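Local coordinates for protein periplasmic beta-glucosidase (Pseudomonas aeruginosa, PDB 6R5T) that probably hydrolyses terminal, non-reducing beta-D-glucosyl residues to release beta-D-glucose, as a periplasmic member of glycoside hydrolase family 3, at residues R235-L238 / T239-R243; T252-H256 / G257-E261; R276-Q280 / A281-M285; T294-P297 / K298-A301. The protein carries 1 engineered substitution. One frame throughout, in Å; residues are numbered along the deposited sequence.

Contact 1: R235-L238 / T239-R243; sequences RWLL and TDLLR
R235 and T239 meet one turn apart at the start of helix 235-245, where the backbone bonding is wider than in a regular alpha helix. R235 O takes two donors: T239 N at 2.9 Å, and D240 N, which lies in the carbonyl plane. The second of these is an i+5 bond, and two more follow. L241 N bonds to W236 O at 2.8 Å with a C=O...N angle of 172°, and L242 N bonds to L237 O; an i+4 bond from R243 N to T239 O occurs alongside these pi-type turns.

Among the polar side chains, R235 runs out extended with CG anti to its backbone N (chi1 -170°), which carries the guanidinium past T239. CG2 of T239 lies over one face of that group, near its rim, 3.9 Å from R235 NH2. Both polar ends reach the C-terminal end of helix 271-281, R235 NH1 at Q280 O and T239 OG1 at A281 O. Farther along, a water bridges L238 O and R243 NE, accepting from NE at 2.9 Å in the plane of the guanidinium. R243 NH1 bonds to G250 O, and NH2 forms a salt bridge with D316.

The apolar contacts are looser. L237 CD1 approaches L241 CD2 at 4.1 Å, while W236 CD1 is 4.0 Å from D240 CB, with the indole and carboxylate planes 80° apart. W236 and L241 both lean on F201 of helix 197-204, and L237, L238 and L242 on F178 of strand 172-178. This is a helix whose first turns are of the wider pi type, one of the outer helices of the TIM-barrel-like N-terminal domain.

Contact 2: T252-H256 / G257-E261; sequences TISNH and GAVKE. Engineered in segment 252-256: N255 (natural residue Asp). With BGC (beta-D-glucopyranose), chain C; GAL (beta-D-galactopyranose), chain B.
N255 and A258 close the tight part of this contact, with A258 N bonded to N255 O at 3.1 Å and an N-H...O angle of 165°. The amide comes from well above the carbonyl plane, and S254 OG reaches the same oxygen from the opposite face, so two bonds grip it. A258 CB packs against the N255 carbonyl, 3.4 Å from N255 O and 4.0 Å from N255 CB, and S254 CB lies 4.2 Å from V259 CG2. The four residues N255 to A258 form a type II beta turn, in which G257 takes the positive phi (72°) that favours glycine. It carries the chain from barrel strand 251-253 into the short helix 258-261, at the sugar-binding end of the TIM-barrel-like domain. N255 is an engineered residue, an aspartate in the natural protein. Its OD1 accepts H256 N in plane on a lone pair, while ND2 is held by V221 O. N255 OD1 also stands 3.3 Å from C5 of the bound glucose.

The other side of the turn is looser. H256 CB is 3.4 Å from glucose O4. Its CG sits beside the carbonyl carbon (chi1 -172°), which sets the imidazole at the sugars, with CD2 3.7 Å from galactose C1. These are packing contacts, made where the two rings are joined. E261 points back at the turn without bonding to it, its OE2 stopping 3.7 Å from H256 O. That carboxylate instead forms a salt bridge with R585 of the second subunit, whose guanidinium also makes a weak hydrogen bond to H256 O.

Contact 3: R276-Q280 / A281-M285; sequences RLAIQ and AGVDM
A Schellman motif ends helix 271-281 here, with G282 as its C-prime residue and V283 as the first step toward strand 286-287 of the barrel. The defining 6→1 bond, between V283 and A278, runs from V283 N to A278 O at 3.0 Å, with an N-H...O angle of 163°. Its companion, from G282 N to I279 O, is weak at 3.3 Å. The same G282 amide makes the straighter bond to A278 O, so that oxygen receives V283 N and G282 N from opposite faces of its plane. One residue earlier, A281 N holds L277 O at 3.0 Å, and A281 CB sits 3.2 Å from L277 O.

G282 has a phi of 124°, and at these backbone angles a beta carbon would be jammed against the carbonyl of A281. The reversal brings V283 back across the last turn: its CB lies 3.5 Å from A278 O and 4.3 Å from A278 CB. With CG2 beside its own backbone N, V283 also lays that methyl 3.7 Å from A278 O. The CB-CB approach of A278 and V283 is the apolar contact that commonly accompanies such a cap.

I279 O, only weakly bonded by G282 N, also accepts from R312, and just past the helix G282 O accepts from T252. Polar backbone at this buried helix end is thus met in part by side chains from adjoining barrel segments.

Contact 4: T294-P297 / K298-A301; sequences TWLP and KLLA
W295 and K298 run across each other at a slant on the outer part of helix 291-301. K298 has CG beside its own backbone N (chi1 -80°) and is extended beyond it, which leads the chain back along the helix until CD is 4.0 Å from W295 CZ3. The approach is oblique to the indole, and it is the methylene that touches. T294 CG2 lies over one face of the same ring near its rim, and W295 NE1 bonds to E271.

On the inner side L299 stands against W295 and L296. Its CD1 is 4.3 Å from W295 CB and as far from L296 CD2, while its CG lies 3.4 Å from W295 O. That oxygen accepts L299 N at 3.0 Å in a nearly straight bond of 169°. L300 N to L296 O and A301 N to P297 O carry on the regular pattern.

P297 has no N-H to give to the turn before, and the helix is kinked there. A water fills in at the next residue, donating to T294 O at 2.7 Å and accepting from K298 N. Backbone polarity at the kink is therefore met partly by solvent on the exposed side, while L296 and L299 are buried against helix 271-281.

The four contacts follow one another along the chain within the N-terminal, TIM-barrel-like domain. Contact 1 is on helix 235-245, contact 2 leads from strand 251-253 into helix 258-261, contact 3 ends helix 271-281, and contact 4 lies on helix 291-301. Contact 3 is the hub: its centre is 11 Å from contact 1, 10 Å from contact 2 and 13 Å from contact 4, and it touches all three. Contacts 1 and 2 also meet, through L242 and R243 packing on T252. Contact 4 comes no nearer than about 8 Å to contact 2 and 13 Å to contact 1, nearest atoms. Only contact 2 reaches the bound sugars; the others lie in the outer helices and the turn that leads into strand 286-287.

Contact 1: R235-L238 / T239-R243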
loop_
_atom_site.group_PDB
_atom_site.type_symbol
_atom_site.label_atom_id
_atom_site.label_comp_id
_atom_site.label_asym_id
_atom_site.label_seq_id
_atom_site.Cartn_x
_atom_site.Cartn_y
_atom_site.Cartn_z
ATOM N N ARG A 235 18.042 16.103 -7.816
ATOM C CA ARG A 235 18.183 17.436 -8.428
ATOM C C ARG A 235 16.873 17.878 -9.096
ATOM O O ARG A 235 16.542 19.074 -9.066
ATOM C CB ARG A 235 19.338 17.430 -9.421
ATOM C CG ARG A 235 19.702 18.820 -9.924
ATOM C CD ARG A 235 20.966 18.772 -10.776
ATOM N NE ARG A 235 20.957 19.984 -11.577
ATOM C CZ ARG A 235 21.425 21.158 -11.210
ATOM N NH1 ARG A 235 22.061 21.300 -10.050
ATOM N NH2 ARG A 235 21.284 22.185 -12.040
ATOM N N TRP A 236 16.094 16.934 -9.596
ATOM C CA TRP A 236 14.789 17.266 -10.182
ATOM C C TRP A 236 13.946 17.929 -9.087
ATOM O O TRP A 236 13.323 18.991 -9.275
ATOM C CB TRP A 236 14.153 16.014 -10.794
ATOM C CG TRP A 236 12.741 16.300 -11.129
ATOM C CD1 TRP A 236 12.314 17.034 -12.209
ATOM C CD2 TRP A 236 11.589 16.037 -10.306
ATOM N NE1 TRP A 236 10.956 17.206 -12.130
ATOM C CE2 TRP A 236 10.492 16.606 -10.979
ATOM C CE3 TRP A 236 11.374 15.354 -9.103
ATOM C CZ2 TRP A 236 9.202 16.502 -10.467
ATOM C CZ3 TRP A 236 10.096 15.253 -8.601
ATOM C CH2 TRP A 236 9.031 15.846 -9.265
ATOM N N LEU A 237 13.889 17.297 -7.922
ATOM C CA LEU A 237 13.036 17.830 -6.841
ATOM C C LEU A 237 13.555 19.165 -6.311
ATOM O O LEU A 237 12.738 20.095 -6.116
ATOM C CB LEU A 237 12.959 16.778 -5.733
ATOM C CG LEU A 237 12.085 17.142 -4.549
ATOM C CD1 LEU A 237 10.632 16.892 -4.849
ATOM C CD2 LEU A 237 12.519 16.367 -3.313
ATOM N N LEU A 238 14.856 19.258 -6.015
ATOM C CA LEU A 238 15.339 20.367 -5.171
ATOM C C LEU A 238 15.717 21.555 -6.049
ATOM O O LEU A 238 15.793 22.656 -5.520
ATOM C CB LEU A 238 16.541 19.891 -4.368
ATOM C CG LEU A 238 16.282 18.777 -3.384
ATOM C CD1 LEU A 238 17.576 18.496 -2.663
ATOM C CD2 LEU A 238 15.165 19.138 -2.432
ATOM N N THR A 239 16.047 21.307 -7.292
ATOM C CA THR A 239 16.492 22.370 -8.229
ATOM C C THR A 239 15.449 22.635 -9.305
ATOM O O THR A 239 14.926 23.748 -9.317
ATOM C CB THR A 239 17.860 22.059 -8.839
ATOM O OG1 THR A 239 18.842 21.969 -7.797
ATOM C CG2 THR A 239 18.264 23.169 -9.777
ATOM N N ASP A 240 15.149 21.662 -10.168
ATOM C CA ASP A 240 14.207 21.885 -11.288
ATOM C C ASP A 240 12.835 22.321 -10.746
ATOM O O ASP A 240 12.241 23.295 -11.205
ATOM C CB ASP A 240 14.127 20.650 -12.161
ATOM C CG ASP A 240 15.453 20.284 -12.815
ATOM O OD1 ASP A 240 16.368 21.116 -12.788
ATOM O OD2 ASP A 240 15.573 19.167 -13.320
ATOM N N LEU A 241 12.283 21.554 -9.801
ATOM C CA LEU A 241 10.957 21.865 -9.280
ATOM C C LEU A 241 11.045 23.017 -8.283
ATOM O O LEU A 241 10.410 24.047 -8.478
ATOM C CB LEU A 241 10.391 20.605 -8.644
ATOM C CG LEU A 241 9.012 20.830 -8.038
ATOM C CD1 LEU A 241 7.982 21.126 -9.120
ATOM C CD2 LEU A 241 8.630 19.616 -7.200
ATOM N N LEU A 242 11.745 22.829 -7.165
ATOM C CA LEU A 242 11.642 23.798 -6.051
ATOM C C LEU A 242 12.169 25.180 -6.477
ATOM O O LEU A 242 11.562 26.154 -6.107
ATOM C CB LEU A 242 12.456 23.241 -4.886
ATOM C CG LEU A 242 12.515 24.104 -3.633
ATOM C CD1 LEU A 242 11.128 24.357 -3.054
ATOM C CD2 LEU A 242 13.445 23.468 -2.613
ATOM N N ARG A 243 13.285 25.245 -7.205
ATOM C CA ARG A 243 13.897 26.565 -7.553
ATOM C C ARG A 243 13.362 27.052 -8.889
ATOM O O ARG A 243 12.822 28.164 -8.947
ATOM C CB ARG A 243 15.416 26.440 -7.578
ATOM C CG ARG A 243 15.979 25.898 -6.273
ATOM C CD ARG A 243 16.093 26.968 -5.270
ATOM N NE ARG A 243 16.807 26.508 -4.077
ATOM C CZ ARG A 243 16.990 27.252 -3.000
ATOM N NH1 ARG A 243 16.558 28.512 -2.982
ATOM N NH2 ARG A 243 17.590 26.737 -1.945
HETATM O O HOH W 1 17.665 23.777 -3.950
#

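Contact 2: T252-H256 / G257-E261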
loop_
_atom_site.group_PDB
_atom_site.type_symbol
_atom_site.label_atom_id
_atom_site.label_comp_id
_atom_site.label_asym_id
_atom_site.label_seq_id
_atom_site.Cartn_x
_atom_site.Cartn_y
_atom_site.Cartn_z
ATOM N N THR A 252 17.638 25.480 1.686
ATOM C CA THR A 252 17.339 24.034 1.829
ATOM C C THR A 252 18.211 23.421 2.916
ATOM O O THR A 252 19.458 23.634 2.949
ATOM C CB THR A 252 17.465 23.324 0.494
ATOM O OG1 THR A 252 18.778 23.576 -0.020
ATOM C CG2 THR A 252 16.443 23.804 -0.517
ATOM N N ILE A 253 17.629 22.609 3.772
ATOM C CA ILE A 253 18.332 21.995 4.901
ATOM C C ILE A 253 18.171 20.490 4.761
ATOM O O ILE A 253 17.032 20.033 4.639
ATOM C CB ILE A 253 17.771 22.484 6.240
ATOM C CG1 ILE A 253 17.753 24.005 6.296
ATOM C CG2 ILE A 253 18.509 21.831 7.389
ATOM C CD1 ILE A 253 17.170 24.579 7.563
ATOM N N SER A 254 19.273 19.758 4.848
ATOM C CA SER A 254 19.220 18.287 4.879
ATOM C C SER A 254 18.574 17.843 6.182
ATOM O O SER A 254 18.543 18.533 7.219
ATOM C CB SER A 254 20.575 17.677 4.729
ATOM O OG SER A 254 21.175 17.565 6.004
ATOM N N ASN A 255 18.074 16.632 6.140
ATOM C CA ASN A 255 17.641 15.983 7.367
ATOM C C ASN A 255 18.855 15.411 8.086
ATOM O O ASN A 255 20.037 15.490 7.631
ATOM C CB ASN A 255 16.562 14.968 6.982
ATOM C CG ASN A 255 15.416 14.926 7.946
ATOM O OD1 ASN A 255 15.663 14.709 9.125
ATOM N ND2 ASN A 255 14.185 15.111 7.422
ATOM N N HIS A 256 18.591 14.748 9.166
ATOM C CA HIS A 256 19.618 14.451 10.173
ATOM C C HIS A 256 20.482 13.272 9.713
ATOM O O HIS A 256 19.961 12.166 9.626
ATOM C CB HIS A 256 18.873 14.191 11.469
ATOM C CG HIS A 256 19.802 14.059 12.596
ATOM N ND1 HIS A 256 20.692 13.008 12.708
ATOM C CD2 HIS A 256 20.020 14.876 13.658
ATOM C CE1 HIS A 256 21.432 13.189 13.788
ATOM N NE2 HIS A 256 21.011 14.302 14.399
ATOM N N GLY A 257 21.754 13.479 9.326
ATOM C CA GLY A 257 22.565 12.394 8.769
ATOM C C GLY A 257 22.136 11.973 7.347
ATOM O O GLY A 257 22.556 10.935 6.875
ATOM N N ALA A 258 21.272 12.749 6.701
ATOM C CA ALA A 258 20.680 12.379 5.389
ATOM C C ALA A 258 21.749 12.308 4.291
ATOM O O ALA A 258 21.630 11.459 3.400
ATOM C CB ALA A 258 19.624 13.380 5.013
ATOM N N VAL A 259 22.734 13.202 4.305
ATOM C CA VAL A 259 23.789 13.141 3.256
ATOM C C VAL A 259 24.527 11.810 3.384
ATOM O O VAL A 259 24.701 11.074 2.406
ATOM C CB VAL A 259 24.725 14.358 3.313
ATOM C CG1 VAL A 259 25.824 14.198 2.296
ATOM C CG2 VAL A 259 23.947 15.665 3.136
ATOM N N LYS A 260 24.973 11.450 4.581
ATOM C CA LYS A 260 25.678 10.169 4.742
ATOM C C LYS A 260 24.791 8.977 4.406
ATOM O O LYS A 260 25.290 7.968 3.882
ATOM C CB LYS A 260 26.180 10.145 6.189
ATOM C CG LYS A 260 27.026 8.941 6.502
ATOM C CD LYS A 260 27.630 9.012 7.908
ATOM C CE LYS A 260 28.440 7.765 8.184
ATOM N NZ LYS A 260 29.102 7.808 9.513
ATOM N N GLU A 261 23.476 9.075 4.667
ATOM C CA GLU A 261 22.526 7.976 4.359
ATOM C C GLU A 261 22.466 7.682 2.855
ATOM O O GLU A 261 21.964 6.619 2.466
ATOM C CB GLU A 261 21.114 8.248 4.885
ATOM C CG GLU A 261 21.020 8.151 6.392
ATOM C CD GLU A 261 19.628 8.460 6.958
ATOM O OE1 GLU A 261 18.639 8.373 6.206
ATOM O OE2 GLU A 261 19.561 8.822 8.158
HETATM C C2 BGC C . 13.121 16.905 12.526
HETATM C C3 BGC C . 14.625 16.623 12.715
HETATM C C4 BGC C . 14.723 15.148 13.190
HETATM C C5 BGC C . 14.128 14.283 12.064
HETATM C C6 BGC C . 14.099 12.810 12.406
HETATM C C1 BGC C . 12.545 15.906 11.516
HETATM O O1 BGC C . 11.177 16.169 11.511
HETATM O O2 BGC C . 12.825 18.217 12.065
HETATM O O3 BGC C . 15.132 17.486 13.753
HETATM O O4 BGC C . 16.116 14.840 13.367
HETATM O O5 BGC C . 12.765 14.570 11.961
HETATM O O6 BGC C . 13.568 12.066 11.303
HETATM C C1 GAL B . 16.504 14.419 14.679
HETATM C C2 GAL B . 16.285 15.514 15.742
HETATM C C3 GAL B . 16.811 14.982 17.080
HETATM C C4 GAL B . 16.055 13.674 17.412
HETATM C C5 GAL B . 16.233 12.694 16.235
HETATM C C6 GAL B . 15.404 11.429 16.425
HETATM O O2 GAL B . 16.977 16.689 15.352
HETATM O O3 GAL B . 16.530 15.978 18.086
HETATM O O4 GAL B . 14.669 14.067 17.551
HETATM O O5 GAL B . 15.746 13.261 14.968
HETATM O O6 GAL B . 15.557 10.583 15.258
#

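Contact 3: R276-Q280 / A281-M285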
loop_
_atom_site.group_PDB
_atom_site.type_symbol
_atom_site.label_atom_id
_atom_site.label_comp_id
_atom_site.label_asym_id
_atom_site.label_seq_id
_atom_site.Cartn_x
_atom_site.Cartn_y
_atom_site.Cartn_z
ATOM N N ARG A 276 29.021 15.151 -2.852
ATOM C CA ARG A 276 28.901 15.717 -4.216
ATOM C C ARG A 276 27.423 15.668 -4.667
ATOM O O ARG A 276 26.881 16.679 -5.126
ATOM C CB ARG A 276 29.798 14.962 -5.194
ATOM C CG ARG A 276 29.663 15.553 -6.583
ATOM C CD ARG A 276 30.343 14.832 -7.730
ATOM N NE ARG A 276 30.432 13.401 -7.501
ATOM C CZ ARG A 276 29.527 12.503 -7.875
ATOM N NH1 ARG A 276 28.422 12.864 -8.511
ATOM N NH2 ARG A 276 29.741 11.232 -7.586
ATOM N N LEU A 277 26.796 14.517 -4.458
ATOM C CA LEU A 277 25.386 14.338 -4.904
ATOM C C LEU A 277 24.489 15.342 -4.182
ATOM O O LEU A 277 23.658 15.957 -4.833
ATOM C CB LEU A 277 24.931 12.913 -4.640
ATOM C CG LEU A 277 25.574 11.848 -5.504
ATOM C CD1 LEU A 277 25.168 10.458 -5.050
ATOM C CD2 LEU A 277 25.230 12.061 -6.964
ATOM N N ALA A 278 24.635 15.495 -2.874
ATOM C CA ALA A 278 23.733 16.370 -2.089
ATOM C C ALA A 278 23.907 17.838 -2.494
ATOM O O ALA A 278 22.936 18.522 -2.751
ATOM C CB ALA A 278 23.991 16.169 -0.632
ATOM N N ILE A 279 25.136 18.341 -2.574
ATOM C CA ILE A 279 25.300 19.793 -2.833
ATOM C C ILE A 279 24.868 20.094 -4.269
ATOM O O ILE A 279 24.210 21.120 -4.485
ATOM C CB ILE A 279 26.719 20.311 -2.488
ATOM C CG1 ILE A 279 26.602 21.843 -2.343
ATOM C CG2 ILE A 279 27.744 19.815 -3.489
ATOM C CD1 ILE A 279 27.710 22.552 -1.647
ATOM N N GLN A 280 25.153 19.210 -5.220
ATOM C CA GLN A 280 24.789 19.480 -6.633
ATOM C C GLN A 280 23.280 19.301 -6.837
ATOM O O GLN A 280 22.701 19.993 -7.719
ATOM C CB GLN A 280 25.652 18.650 -7.569
ATOM C CG GLN A 280 27.116 19.076 -7.470
ATOM C CD GLN A 280 27.874 18.842 -8.755
ATOM O OE1 GLN A 280 28.476 19.795 -9.306
ATOM N NE2 GLN A 280 27.867 17.593 -9.203
ATOM N N ALA A 281 22.625 18.482 -6.029
ATOM C CA ALA A 281 21.169 18.338 -6.117
ATOM C C ALA A 281 20.442 19.585 -5.655
ATOM O O ALA A 281 19.382 19.900 -6.209
ATOM C CB ALA A 281 20.722 17.115 -5.360
ATOM N N GLY A 282 21.039 20.303 -4.723
ATOM C CA GLY A 282 20.469 21.549 -4.204
ATOM C C GLY A 282 20.291 21.565 -2.702
ATOM O O GLY A 282 19.531 22.434 -2.236
ATOM N N VAL A 283 21.001 20.723 -1.950
ATOM C CA VAL A 283 20.959 20.777 -0.467
ATOM C C VAL A 283 21.984 21.817 0.008
ATOM O O VAL A 283 23.171 21.652 -0.333
ATOM C CB VAL A 283 21.244 19.411 0.140
ATOM C CG1 VAL A 283 21.334 19.517 1.637
ATOM C CG2 VAL A 283 20.192 18.395 -0.269
ATOM N N ASP A 284 21.530 22.857 0.683
ATOM C CA ASP A 284 22.433 23.971 1.096
ATOM C C ASP A 284 23.124 23.656 2.410
ATOM O O ASP A 284 24.354 23.880 2.540
ATOM C CB ASP A 284 21.673 25.282 1.239
ATOM C CG ASP A 284 21.066 25.814 -0.032
ATOM O OD1 ASP A 284 21.555 25.471 -1.186
ATOM O OD2 ASP A 284 20.113 26.577 0.098
ATOM N N MET A 285 22.380 23.177 3.386
ATOM C CA MET A 285 22.904 23.090 4.754
ATOM C C MET A 285 22.858 21.623 5.172
ATOM O O MET A 285 21.855 20.870 4.896
ATOM C CB MET A 285 22.118 24.047 5.654
ATOM C CG MET A 285 22.339 23.876 7.089
ATOM S SD MET A 285 21.685 25.405 7.902
ATOM C CE MET A 285 23.233 26.282 8.202
#

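Contact 4: T294-P297 / K298-A301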
loop_
_atom_site.group_PDB
_atom_site.type_symbol
_atom_site.label_atom_id
_atom_site.label_comp_id
_atom_site.label_asym_id
_atom_site.label_seq_id
_atom_site.Cartn_x
_atom_site.Cartn_y
_atom_site.Cartn_z
ATOM N N THR A 294 33.924 18.116 5.734
ATOM C CA THR A 294 34.994 17.106 5.531
ATOM C C THR A 294 35.376 17.041 4.052
ATOM O O THR A 294 36.553 16.856 3.735
ATOM C CB THR A 294 34.546 15.735 6.054
ATOM O OG1 THR A 294 34.168 15.862 7.429
ATOM C CG2 THR A 294 35.592 14.655 5.845
ATOM N N TRP A 295 34.416 17.148 3.125
ATOM C CA TRP A 295 34.657 16.749 1.727
ATOM C C TRP A 295 34.532 17.885 0.724
ATOM O O TRP A 295 35.047 17.713 -0.375
ATOM C CB TRP A 295 33.723 15.591 1.311
ATOM C CG TRP A 295 34.052 14.381 2.091
ATOM C CD1 TRP A 295 33.334 13.863 3.112
ATOM C CD2 TRP A 295 35.216 13.542 1.954
ATOM N NE1 TRP A 295 33.926 12.727 3.574
ATOM C CE2 TRP A 295 35.088 12.513 2.906
ATOM C CE3 TRP A 295 36.327 13.534 1.107
ATOM C CZ2 TRP A 295 36.043 11.501 3.067
ATOM C CZ3 TRP A 295 37.267 12.518 1.263
ATOM C CH2 TRP A 295 37.122 11.531 2.230
ATOM N N LEU A 296 33.854 18.988 0.985
ATOM C CA LEU A 296 33.667 19.993 -0.092
ATOM C C LEU A 296 35.008 20.550 -0.585
ATOM O O LEU A 296 35.112 20.771 -1.781
ATOM C CB LEU A 296 32.729 21.128 0.344
ATOM C CG LEU A 296 31.232 20.738 0.413
ATOM C CD1 LEU A 296 30.421 21.857 0.995
ATOM C CD2 LEU A 296 30.670 20.319 -0.930
ATOM N N PRO A 297 35.998 20.819 0.290
ATOM C CA PRO A 297 37.274 21.356 -0.226
ATOM C C PRO A 297 37.955 20.398 -1.210
ATOM O O PRO A 297 38.391 20.874 -2.319
ATOM C CB PRO A 297 38.098 21.605 1.054
ATOM C CG PRO A 297 37.036 21.782 2.145
ATOM C CD PRO A 297 35.955 20.782 1.749
ATOM N N LYS A 298 37.977 19.107 -0.868
ATOM C CA LYS A 298 38.583 18.062 -1.741
ATOM C C LYS A 298 37.811 17.987 -3.045
ATOM O O LYS A 298 38.425 17.894 -4.135
ATOM C CB LYS A 298 38.690 16.730 -1.007
ATOM C CG LYS A 298 39.896 16.666 -0.072
ATOM C CD LYS A 298 39.983 15.361 0.690
ATOM C CE LYS A 298 41.142 15.289 1.665
ATOM N NZ LYS A 298 41.126 14.003 2.394
ATOM N N LEU A 299 36.471 17.963 -2.962
ATOM C CA LEU A 299 35.666 17.885 -4.188
ATOM C C LEU A 299 35.957 19.051 -5.116
ATOM O O LEU A 299 36.034 18.875 -6.360
ATOM C CB LEU A 299 34.190 17.838 -3.809
ATOM C CG LEU A 299 33.719 16.516 -3.211
ATOM C CD1 LEU A 299 32.353 16.676 -2.571
ATOM C CD2 LEU A 299 33.674 15.434 -4.275
ATOM N N LEU A 300 36.033 20.232 -4.551
ATOM C CA LEU A 300 36.212 21.435 -5.388
ATOM C C LEU A 300 37.599 21.383 -6.063
ATOM O O LEU A 300 37.678 21.614 -7.296
ATOM C CB LEU A 300 36.087 22.679 -4.523
ATOM C CG LEU A 300 36.261 23.986 -5.317
ATOM C CD1 LEU A 300 35.217 24.180 -6.420
ATOM C CD2 LEU A 300 36.222 25.184 -4.394
ATOM N N ALA A 301 38.620 21.025 -5.293
ATOM C CA ALA A 301 40.030 20.970 -5.778
ATOM C C ALA A 301 40.163 19.948 -6.914
ATOM O O ALA A 301 40.952 20.184 -7.850
ATOM C CB ALA A 301 40.930 20.660 -4.609
HETATM O O HOH W 2 38.042 18.159 1.916
#